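Local coordinates for protein periplasmic beta-glucosidase (Pseudomonas aeruginosa, PDB 6R5T) that probably catalyses the hydrolysis of terminal, non-reducing beta-D-glucosyl residues, releasing beta-D-glucose, at residues S122-M126 / M156-Y160; M172-F178 / A216-S222; I381-G385 / A463-A467; A427-N431 / M459-A463. The protein carries 1 engineered substitution. All coordinates share one frame; numbering follows the deposited sequence. Where two conformers were deposited one is given.

Contact 1 of 4, residues S122-M126 / M156-Y160; sequences SFSPM and MVRAY. With BGC (beta-D-glucopyranose), chain C.
This is a small buried contact between a loop and a helix, 227 Å² summed over both sides, in which Ser124 and Pro125, just beyond strand 121-122, rest on one side of helix 146-161. Pro125 carries most of the apolar part. Its CB lies 3.8 Å from Met156 CB, the two side chains sliding past each other in opposite directions, and its CD meets Val157 CG2 at 3.9 Å. Tyr160 adds its ring edge: CE2 lies 4.0 Å from Pro125 N, near the plane of the ring. At the far end of that ring, Ser124 OG approaches Tyr160 OH in plane and forms a 2.6 Å hydrogen bond in which either hydroxyl could be the donor. Ser124 has two conformers and the bond holds for the one described here, so it is doubtful as a constant feature. With OG anti to the backbone N (chi1 -177°), the serine hydroxyl reaches the phenol. The setting is a beta-alpha unit of the TIM-like barrel of family 3 glycoside hydrolases, strand 121-122 leading through a long loop into helix 146-161. An inverse gamma turn centred on Phe123 and a cis peptide before Pro125 bend the chain. The CB of Phe123 is directed away from the helix; the residue belongs to the sugar pocket, where CB lies 3.4 Å from O2 of the bound glucose. Tyr160 also touches Ala107 of helix 100-116.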
# COMPACT_ATOMS: atom_id res chain seq x y z
N SER A 122 1.61 21.36 -24.63
CA SER A 122 0.98 21.07 -23.33
C SER A 122 1.76 20.00 -22.59
O SER A 122 2.13 18.99 -23.19
CB SER A 122 -0.46 20.66 -23.48
OG SER A 122 -1.02 20.45 -22.17
N PHE A 123 1.84 20.18 -21.28
CA PHE A 123 2.31 19.09 -20.39
C PHE A 123 1.11 18.17 -20.13
O PHE A 123 0.45 18.28 -19.09
CB PHE A 123 2.85 19.72 -19.12
CG PHE A 123 3.98 20.69 -19.32
CD1 PHE A 123 5.05 20.41 -20.14
CD2 PHE A 123 3.97 21.89 -18.64
CE1 PHE A 123 6.07 21.34 -20.29
CE2 PHE A 123 4.98 22.81 -18.79
CZ PHE A 123 6.03 22.51 -19.60
N SER A 124 0.83 17.34 -21.09
CA SER A 124 -0.38 16.48 -21.17
C SER A 124 -0.14 15.52 -22.33
O SER A 124 0.59 15.88 -23.24
CB SER A 124 -1.60 17.35 -21.40
OG SER A 124 -2.86 16.64 -21.43
N PRO A 125 -0.71 14.30 -22.36
CA PRO A 125 -1.61 13.78 -21.33
C PRO A 125 -0.86 13.23 -20.10
O PRO A 125 0.27 12.79 -20.19
CB PRO A 125 -2.28 12.63 -22.06
CG PRO A 125 -1.24 12.13 -23.01
CD PRO A 125 -0.55 13.39 -23.48
N MET A 126 -1.54 13.25 -18.97
CA MET A 126 -1.13 12.49 -17.78
C MET A 126 -1.68 11.08 -17.90
O MET A 126 -2.88 10.93 -18.03
CB MET A 126 -1.67 13.20 -16.53
CG MET A 126 -1.17 12.62 -15.21
SD MET A 126 -2.11 11.17 -14.73
CE MET A 126 -1.84 11.18 -12.94
N MET A 156 -5.10 10.96 -27.06
CA MET A 156 -4.82 12.32 -26.62
C MET A 156 -3.63 12.87 -27.42
O MET A 156 -3.71 13.98 -27.92
CB MET A 156 -4.44 12.35 -25.14
CG MET A 156 -5.60 12.02 -24.19
SD MET A 156 -6.76 13.36 -24.00
CE MET A 156 -5.78 14.69 -23.31
N VAL A 157 -2.57 12.10 -27.52
CA VAL A 157 -1.39 12.57 -28.28
C VAL A 157 -1.77 12.88 -29.74
O VAL A 157 -1.42 13.95 -30.26
CB VAL A 157 -0.27 11.54 -28.22
CG1 VAL A 157 0.84 11.87 -29.18
CG2 VAL A 157 0.26 11.45 -26.79
N ARG A 158 -2.45 11.96 -30.39
CA ARG A 158 -2.84 12.17 -31.81
C ARG A 158 -3.75 13.37 -31.96
O ARG A 158 -3.60 14.16 -32.96
CB ARG A 158 -3.43 10.89 -32.38
CG ARG A 158 -2.40 9.78 -32.53
CD ARG A 158 -2.96 8.59 -33.29
NE ARG A 158 -4.02 7.93 -32.56
CZ ARG A 158 -3.87 6.91 -31.70
NH1 ARG A 158 -2.69 6.38 -31.43
NH2 ARG A 158 -4.95 6.43 -31.11
N ALA A 159 -4.68 13.58 -31.03
CA ALA A 159 -5.63 14.70 -31.11
C ALA A 159 -4.91 16.03 -30.92
O ALA A 159 -5.25 17.01 -31.61
CB ALA A 159 -6.73 14.47 -30.12
N TYR A 160 -3.95 16.09 -30.00
CA TYR A 160 -3.20 17.34 -29.77
C TYR A 160 -2.35 17.67 -30.99
O TYR A 160 -2.33 18.84 -31.42
CB TYR A 160 -2.28 17.22 -28.55
CG TYR A 160 -2.92 17.25 -27.17
CD1 TYR A 160 -4.01 18.04 -26.86
CD2 TYR A 160 -2.33 16.57 -26.12
CE1 TYR A 160 -4.51 18.15 -25.58
CE2 TYR A 160 -2.85 16.64 -24.83
CZ TYR A 160 -3.92 17.46 -24.55
OH TYR A 160 -4.42 17.58 -23.28
C2 BGC C . 3.07 19.96 -14.38
C3 BGC C . 4.16 20.97 -13.96
C4 BGC C . 3.96 21.21 -12.44
C5 BGC C . 4.15 19.84 -11.75
C6 BGC C . 3.92 19.90 -10.26
C1 BGC C . 3.21 18.69 -13.55
O1 BGC C . 2.12 17.91 -13.92
O2 BGC C . 3.11 19.59 -15.76
O3 BGC C . 3.95 22.20 -14.67
O4 BGC C . 4.97 22.13 -12.01
O5 BGC C . 3.12 18.99 -12.16
O6 BGC C . 4.15 18.61 -9.68

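Contact 2 of 4, residues M172-F178 / A216-S222; sequences MAAVKHF and AGAVMVS. With BGC (beta-D-glucopyranose), chain C.
Ala173 to Phe178 pair with Ala218 to Ser222 as parallel strands through five backbone hydrogen bonds. Ala218 N gives to Ala173 O (3.1 Å), and Val175 N to Ala218 O. Met220 N then reaches Val175 O at 2.8 Å, nearly straight at hydrogen (171°). Beyond this the register shifts by one: a beta bulge, with a cis peptide before His177, leaves Lys176 and His177 together opposite Met220. Pairing resumes as Phe178 N gives to Met220 O (2.9 Å) and Phe178 O accepts Ser222 N. The two bulge residues turn their polar ends to the glucose. Lys176 NZ donates to O1 (2.8 Å) and O2 (3.0 Å) of the sugar and also to Phe123 O. His177 NE2 shares a 2.7 Å bond with the same O1, while ND1 is hydrogen-bonded to Asp128 OD2; Lys176 CG lies over one face of the imidazole. Met220 SD approaches sugar O2 at 3.5 Å. Ser222 OG has its partner in Asn224. In the barrel sheet, strands 121-122 and 251-253 flank this pair; Val157 of helix 146-161 touches Ala173 and Ala216, and Leu238 of helix 235-245 touches Phe178 and Val221.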
# COMPACT_ATOMS: atom_id res chain seq x y z
N MET A 172 2.30 20.36 -29.37
CA MET A 172 3.08 19.15 -29.04
C MET A 172 2.62 18.62 -27.68
O MET A 172 2.33 19.40 -26.77
CB MET A 172 4.57 19.48 -28.95
CG MET A 172 5.40 18.31 -28.57
SD MET A 172 7.22 18.63 -28.73
CE MET A 172 7.33 18.75 -30.51
N ALA A 173 2.51 17.30 -27.58
CA ALA A 173 2.15 16.61 -26.32
C ALA A 173 3.47 16.30 -25.60
O ALA A 173 4.38 15.71 -26.20
CB ALA A 173 1.42 15.33 -26.60
N ALA A 174 3.57 16.66 -24.34
CA ALA A 174 4.62 16.23 -23.42
C ALA A 174 3.94 15.26 -22.42
O ALA A 174 3.38 15.72 -21.46
CB ALA A 174 5.28 17.40 -22.73
N VAL A 175 3.99 13.98 -22.75
CA VAL A 175 3.34 12.91 -21.95
C VAL A 175 4.01 12.91 -20.56
O VAL A 175 5.23 13.10 -20.43
CB VAL A 175 3.37 11.54 -22.62
CG1 VAL A 175 4.77 11.02 -22.90
CG2 VAL A 175 2.56 10.54 -21.82
N LYS A 176 3.19 12.67 -19.53
CA LYS A 176 3.72 12.75 -18.13
C LYS A 176 2.97 11.70 -17.30
O LYS A 176 1.93 11.21 -17.73
CB LYS A 176 3.53 14.17 -17.59
CG LYS A 176 2.10 14.60 -17.31
CD LYS A 176 2.00 16.07 -16.97
CE LYS A 176 0.64 16.52 -16.54
NZ LYS A 176 0.64 17.99 -16.33
N HIS A 177 3.49 11.32 -16.14
CA HIS A 177 4.75 11.71 -15.53
C HIS A 177 5.66 10.47 -15.58
O HIS A 177 5.37 9.48 -14.92
CB HIS A 177 4.55 12.16 -14.09
CG HIS A 177 3.61 13.30 -13.91
ND1 HIS A 177 2.26 13.09 -13.68
CD2 HIS A 177 3.84 14.63 -13.85
CE1 HIS A 177 1.72 14.30 -13.51
NE2 HIS A 177 2.63 15.23 -13.63
N PHE A 178 6.72 10.49 -16.39
CA PHE A 178 7.51 9.27 -16.67
C PHE A 178 8.47 9.10 -15.51
O PHE A 178 9.43 9.89 -15.40
CB PHE A 178 8.22 9.48 -18.01
CG PHE A 178 8.88 8.25 -18.55
CD1 PHE A 178 8.14 7.14 -18.86
CD2 PHE A 178 10.24 8.24 -18.82
CE1 PHE A 178 8.74 6.02 -19.42
CE2 PHE A 178 10.86 7.10 -19.33
CZ PHE A 178 10.10 5.98 -19.65
N ALA A 216 4.36 11.19 -29.61
CA ALA A 216 4.50 12.33 -28.69
C ALA A 216 5.88 12.97 -28.89
O ALA A 216 6.89 12.25 -28.92
CB ALA A 216 4.36 11.87 -27.26
N GLY A 217 5.92 14.31 -28.96
CA GLY A 217 7.19 15.04 -29.16
C GLY A 217 8.00 15.16 -27.89
O GLY A 217 9.24 15.38 -27.99
N ALA A 218 7.38 15.01 -26.72
CA ALA A 218 8.12 15.24 -25.47
C ALA A 218 7.64 14.30 -24.37
O ALA A 218 6.54 13.76 -24.45
CB ALA A 218 8.02 16.67 -25.05
N VAL A 219 8.54 14.09 -23.42
CA VAL A 219 8.22 13.31 -22.20
C VAL A 219 8.62 14.14 -20.97
O VAL A 219 9.76 14.62 -20.90
CB VAL A 219 8.97 11.97 -22.23
CG1 VAL A 219 8.85 11.28 -20.85
CG2 VAL A 219 8.51 11.11 -23.35
N MET A 220 7.70 14.33 -20.02
CA MET A 220 7.98 15.02 -18.75
C MET A 220 8.30 13.96 -17.69
O MET A 220 7.50 13.05 -17.49
CB MET A 220 6.83 15.91 -18.29
CG MET A 220 7.21 16.58 -17.03
SD MET A 220 5.94 17.70 -16.44
CE MET A 220 6.55 19.17 -17.26
N VAL A 221 9.48 14.08 -17.11
CA VAL A 221 10.02 13.12 -16.12
C VAL A 221 9.34 13.36 -14.77
O VAL A 221 9.05 14.49 -14.41
CB VAL A 221 11.54 13.20 -16.11
CG1 VAL A 221 12.10 12.19 -15.13
CG2 VAL A 221 12.07 12.96 -17.53
N SER A 222 9.11 12.29 -14.03
CA SER A 222 8.40 12.35 -12.74
C SER A 222 9.30 12.77 -11.58
O SER A 222 10.54 12.82 -11.69
CB SER A 222 7.73 11.03 -12.51
OG SER A 222 8.68 10.04 -12.20
C2 BGC C . 3.07 19.96 -14.38
C3 BGC C . 4.16 20.97 -13.96
C4 BGC C . 3.96 21.21 -12.44
C5 BGC C . 4.15 19.84 -11.75
C6 BGC C . 3.92 19.90 -10.26
C1 BGC C . 3.21 18.69 -13.55
O1 BGC C . 2.12 17.91 -13.92
O2 BGC C . 3.11 19.59 -15.76
O3 BGC C . 3.95 22.20 -14.67
O4 BGC C . 4.97 22.13 -12.01
O5 BGC C . 3.12 18.99 -12.16
O6 BGC C . 4.15 18.61 -9.68

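Contact 3 of 4, residues I381-G385 / A463-A467; sequences IAVIG and ALRTA
No flat side chain enters this contact, in which Ala382 and Ile384 of the strand meet Ala463, Thr466 and Ala467 of the helix through aliphatic groups. The flat unit involved is a helix peptide: Ile384 CD1 lies 3.6 Å from the carbonyl O of Ala463, an atom that also accepts the helical hydrogen bond from Ala467 N at 2.9 Å. Ile384 straddles one turn of the helix with its two branches. CG2, anti to the backbone N, meets Ala463 CB at 4.0 Å, whereas CG1 lies anti to the carbonyl carbon (chi1 -63°) and carries CD1 on to Ala467 CB, 4.2 Å away. Two residues earlier, the single methyl of Ala382 faces Thr466, with CB and CG2 3.9 Å apart. The same CB is 4.2 Å from Ala467 CA, and the small residues allow this close fit. Thr466 thus offers its methyl to the strand, and its OG1 bonds back to Glu462 O in the preceding turn. Only 185 Å² is buried between the segments, and the core is completed by Val473 of strand 472-478 and Leu506 of helix 497-508, both touching Ile384 and Ala467. The short axes lie 8.6 Å apart at closest approach and run at 158°, nearly antiparallel. A helix so laid on a parallel-paired strand is characteristic of layered alpha/beta folds, here the alpha/beta sandwich of the family 3 C-terminal domain.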
# COMPACT_ATOMS: atom_id res chain seq x y z
N ILE A 381 -38.14 22.34 -6.18
CA ILE A 381 -36.90 21.52 -6.04
C ILE A 381 -35.97 22.28 -5.10
O ILE A 381 -35.58 23.39 -5.45
CB ILE A 381 -36.27 21.26 -7.43
CG1 ILE A 381 -37.21 20.50 -8.37
CG2 ILE A 381 -34.91 20.54 -7.28
CD1 ILE A 381 -36.80 20.51 -9.82
N ALA A 382 -35.62 21.69 -3.97
CA ALA A 382 -34.59 22.28 -3.07
C ALA A 382 -33.20 21.89 -3.61
O ALA A 382 -32.97 20.70 -3.86
CB ALA A 382 -34.77 21.85 -1.65
N VAL A 383 -32.34 22.87 -3.83
CA VAL A 383 -30.96 22.64 -4.33
C VAL A 383 -30.05 23.02 -3.17
O VAL A 383 -30.00 24.20 -2.76
CB VAL A 383 -30.67 23.44 -5.61
CG1 VAL A 383 -29.26 23.17 -6.08
CG2 VAL A 383 -31.70 23.15 -6.67
N ILE A 384 -29.38 22.04 -2.60
CA ILE A 384 -28.74 22.19 -1.29
C ILE A 384 -27.31 21.66 -1.34
O ILE A 384 -27.11 20.58 -1.88
CB ILE A 384 -29.56 21.52 -0.17
CG1 ILE A 384 -30.94 22.21 -0.05
CG2 ILE A 384 -28.83 21.52 1.13
CD1 ILE A 384 -31.89 21.50 0.87
N GLY A 385 -26.38 22.39 -0.72
CA GLY A 385 -25.01 21.89 -0.51
C GLY A 385 -23.96 22.88 -0.98
O GLY A 385 -24.25 23.75 -1.81
N ALA A 463 -31.16 24.78 5.70
CA ALA A 463 -31.33 23.73 4.69
C ALA A 463 -32.56 22.88 5.01
O ALA A 463 -33.27 22.50 4.08
CB ALA A 463 -30.10 22.86 4.67
N LEU A 464 -32.81 22.57 6.28
CA LEU A 464 -33.98 21.73 6.64
C LEU A 464 -35.26 22.53 6.35
O LEU A 464 -36.16 21.94 5.78
CB LEU A 464 -33.93 21.31 8.09
CG LEU A 464 -32.83 20.34 8.47
CD1 LEU A 464 -32.87 20.01 9.95
CD2 LEU A 464 -32.96 19.08 7.63
N ARG A 465 -35.31 23.84 6.64
CA ARG A 465 -36.49 24.63 6.23
C ARG A 465 -36.71 24.59 4.73
O ARG A 465 -37.85 24.54 4.29
CB ARG A 465 -36.34 26.12 6.59
CG ARG A 465 -36.43 26.36 8.06
CD ARG A 465 -36.48 27.85 8.37
NE ARG A 465 -35.26 28.56 8.05
CZ ARG A 465 -35.14 29.43 7.06
NH1 ARG A 465 -36.15 29.69 6.26
NH2 ARG A 465 -33.98 30.05 6.87
N THR A 466 -35.63 24.70 3.94
CA THR A 466 -35.71 24.70 2.48
C THR A 466 -36.23 23.34 2.03
O THR A 466 -37.14 23.29 1.22
CB THR A 466 -34.32 25.06 1.94
OG1 THR A 466 -33.99 26.31 2.53
CG2 THR A 466 -34.28 25.12 0.44
N ALA A 467 -35.70 22.25 2.60
CA ALA A 467 -36.10 20.88 2.17
C ALA A 467 -37.59 20.66 2.49
O ALA A 467 -38.36 20.15 1.64
CB ALA A 467 -35.23 19.87 2.83

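Contact 4 of 4, residues A427-N431 / M459-A463; sequences AKGAN and MLEEA
Glu462 OE2 is held by two waters that bridge it to the loop 427-431. Water 1 donates to OE2 at 2.8 Å and accepts from Lys428 N at 2.9 Å. Water 2 donates to OE2 at 2.7 Å and to Met459 O at 2.8 Å while accepting Gly429 N at 2.7 Å. A salt bridge from Arg454 NH2 is the third grip on this oxygen and would favour the ionised carboxylate. The Glu462 chain is extended, with CG anti to the backbone N (chi1 -177°), which carries OE2 out to the waters. Beside this polar link the packing is direct. Gly429, in a positive-phi conformation (88°), sets its CA 3.8 Å from Ala463 CB, and Ala427 CB lies 3.7 Å from Ala463 CA. Met459 lays its CB near Gly429 O, and its bent end crosses Asn431 at about a right angle, CE reaching ND2 at 3.4 Å. Asn431 OD1 accepts from Asp452 N, and Lys428 NZ gives to Glu450 O, so both side chains are tied to the chain ahead of the helix. The loop leaves the end of edge strand 423-427, which pairs with strand 380-384, and helix 456-468 packs on it while Leu460 and Ala463 touch Leu502 of helix 497-508.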
# COMPACT_ATOMS: atom_id res chain seq x y z
N ALA A 427 -30.17 26.44 -0.49
CA ALA A 427 -29.51 26.60 0.80
C ALA A 427 -28.14 25.97 0.73
O ALA A 427 -28.03 24.83 0.24
CB ALA A 427 -30.31 25.97 1.91
N LYS A 428 -27.15 26.67 1.21
CA LYS A 428 -25.79 26.11 1.19
C LYS A 428 -25.73 24.84 2.04
O LYS A 428 -25.01 23.86 1.61
CB LYS A 428 -24.78 27.12 1.69
CG LYS A 428 -23.36 26.70 1.38
CD LYS A 428 -22.38 27.72 1.72
CE LYS A 428 -20.99 27.20 1.48
NZ LYS A 428 -20.05 28.32 1.34
N GLY A 429 -26.32 24.82 3.24
CA GLY A 429 -26.41 23.58 4.02
C GLY A 429 -25.23 23.29 4.90
O GLY A 429 -25.41 22.92 6.04
N ALA A 430 -24.01 23.39 4.35
CA ALA A 430 -22.78 23.16 5.09
C ALA A 430 -21.67 23.83 4.30
O ALA A 430 -21.79 23.96 3.11
CB ALA A 430 -22.50 21.69 5.25
N ASN A 431 -20.59 24.14 4.98
CA ASN A 431 -19.34 24.47 4.29
C ASN A 431 -18.73 23.16 3.77
O ASN A 431 -19.12 22.06 4.23
CB ASN A 431 -18.39 25.19 5.25
CG ASN A 431 -18.79 26.64 5.46
OD1 ASN A 431 -19.15 27.33 4.51
ND2 ASN A 431 -18.69 27.04 6.71
N MET A 459 -26.69 26.78 9.45
CA MET A 459 -26.73 26.36 8.02
C MET A 459 -27.63 25.13 7.86
O MET A 459 -28.42 25.08 6.90
CB MET A 459 -25.32 26.05 7.52
CG MET A 459 -24.57 27.32 7.23
SD MET A 459 -22.88 26.96 6.51
CE MET A 459 -21.88 26.66 7.93
N LEU A 460 -27.52 24.20 8.77
CA LEU A 460 -28.36 22.97 8.74
C LEU A 460 -29.83 23.35 8.90
O LEU A 460 -30.63 22.83 8.16
CB LEU A 460 -27.93 21.98 9.81
CG LEU A 460 -26.66 21.20 9.56
CD1 LEU A 460 -26.25 20.45 10.83
CD2 LEU A 460 -26.86 20.22 8.43
N GLU A 461 -30.17 24.24 9.83
CA GLU A 461 -31.61 24.56 10.06
C GLU A 461 -32.16 25.28 8.84
O GLU A 461 -33.26 24.99 8.42
CB GLU A 461 -31.79 25.40 11.33
CG GLU A 461 -31.51 24.64 12.60
CD GLU A 461 -32.67 23.80 13.15
OE1 GLU A 461 -33.22 22.94 12.40
OE2 GLU A 461 -33.04 24.01 14.35
N GLU A 462 -31.37 26.13 8.17
CA GLU A 462 -31.80 26.78 6.93
C GLU A 462 -32.07 25.73 5.85
O GLU A 462 -33.08 25.76 5.16
CB GLU A 462 -30.76 27.80 6.48
CG GLU A 462 -31.25 28.51 5.26
CD GLU A 462 -30.25 29.40 4.55
OE1 GLU A 462 -30.68 30.51 4.11
OE2 GLU A 462 -29.07 29.00 4.43
N ALA A 463 -31.16 24.78 5.70
CA ALA A 463 -31.33 23.73 4.69
C ALA A 463 -32.56 22.88 5.01
O ALA A 463 -33.27 22.50 4.08
CB ALA A 463 -30.10 22.86 4.67
O HOH W 1 -27.53 29.35 2.14
O HOH W 2 -27.89 26.57 4.61

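From the N terminus, contact 1 closes first, bringing helix 146-161 back to the loop after strand 121-122. Contact 2 follows in series, joining strand 172-178, the next strand along the chain, to 218-221. These two touch each other, and both border the bound glucose; strands 121-122, 172-178 and 218-221 are neighbours in the barrel sheet. Contacts 3 and 4 lie in the C-terminal domain, with centres about 41 to 46 Å from those of contacts 1 and 2. Both end on helix 456-468 and share Ala463; the shorter closure, 427-431 with 459-463, falls within the span of contact 3. Backbone pairing of Ala427 with Val383 and Gly385 links them, tying two adjacent strands to one helix.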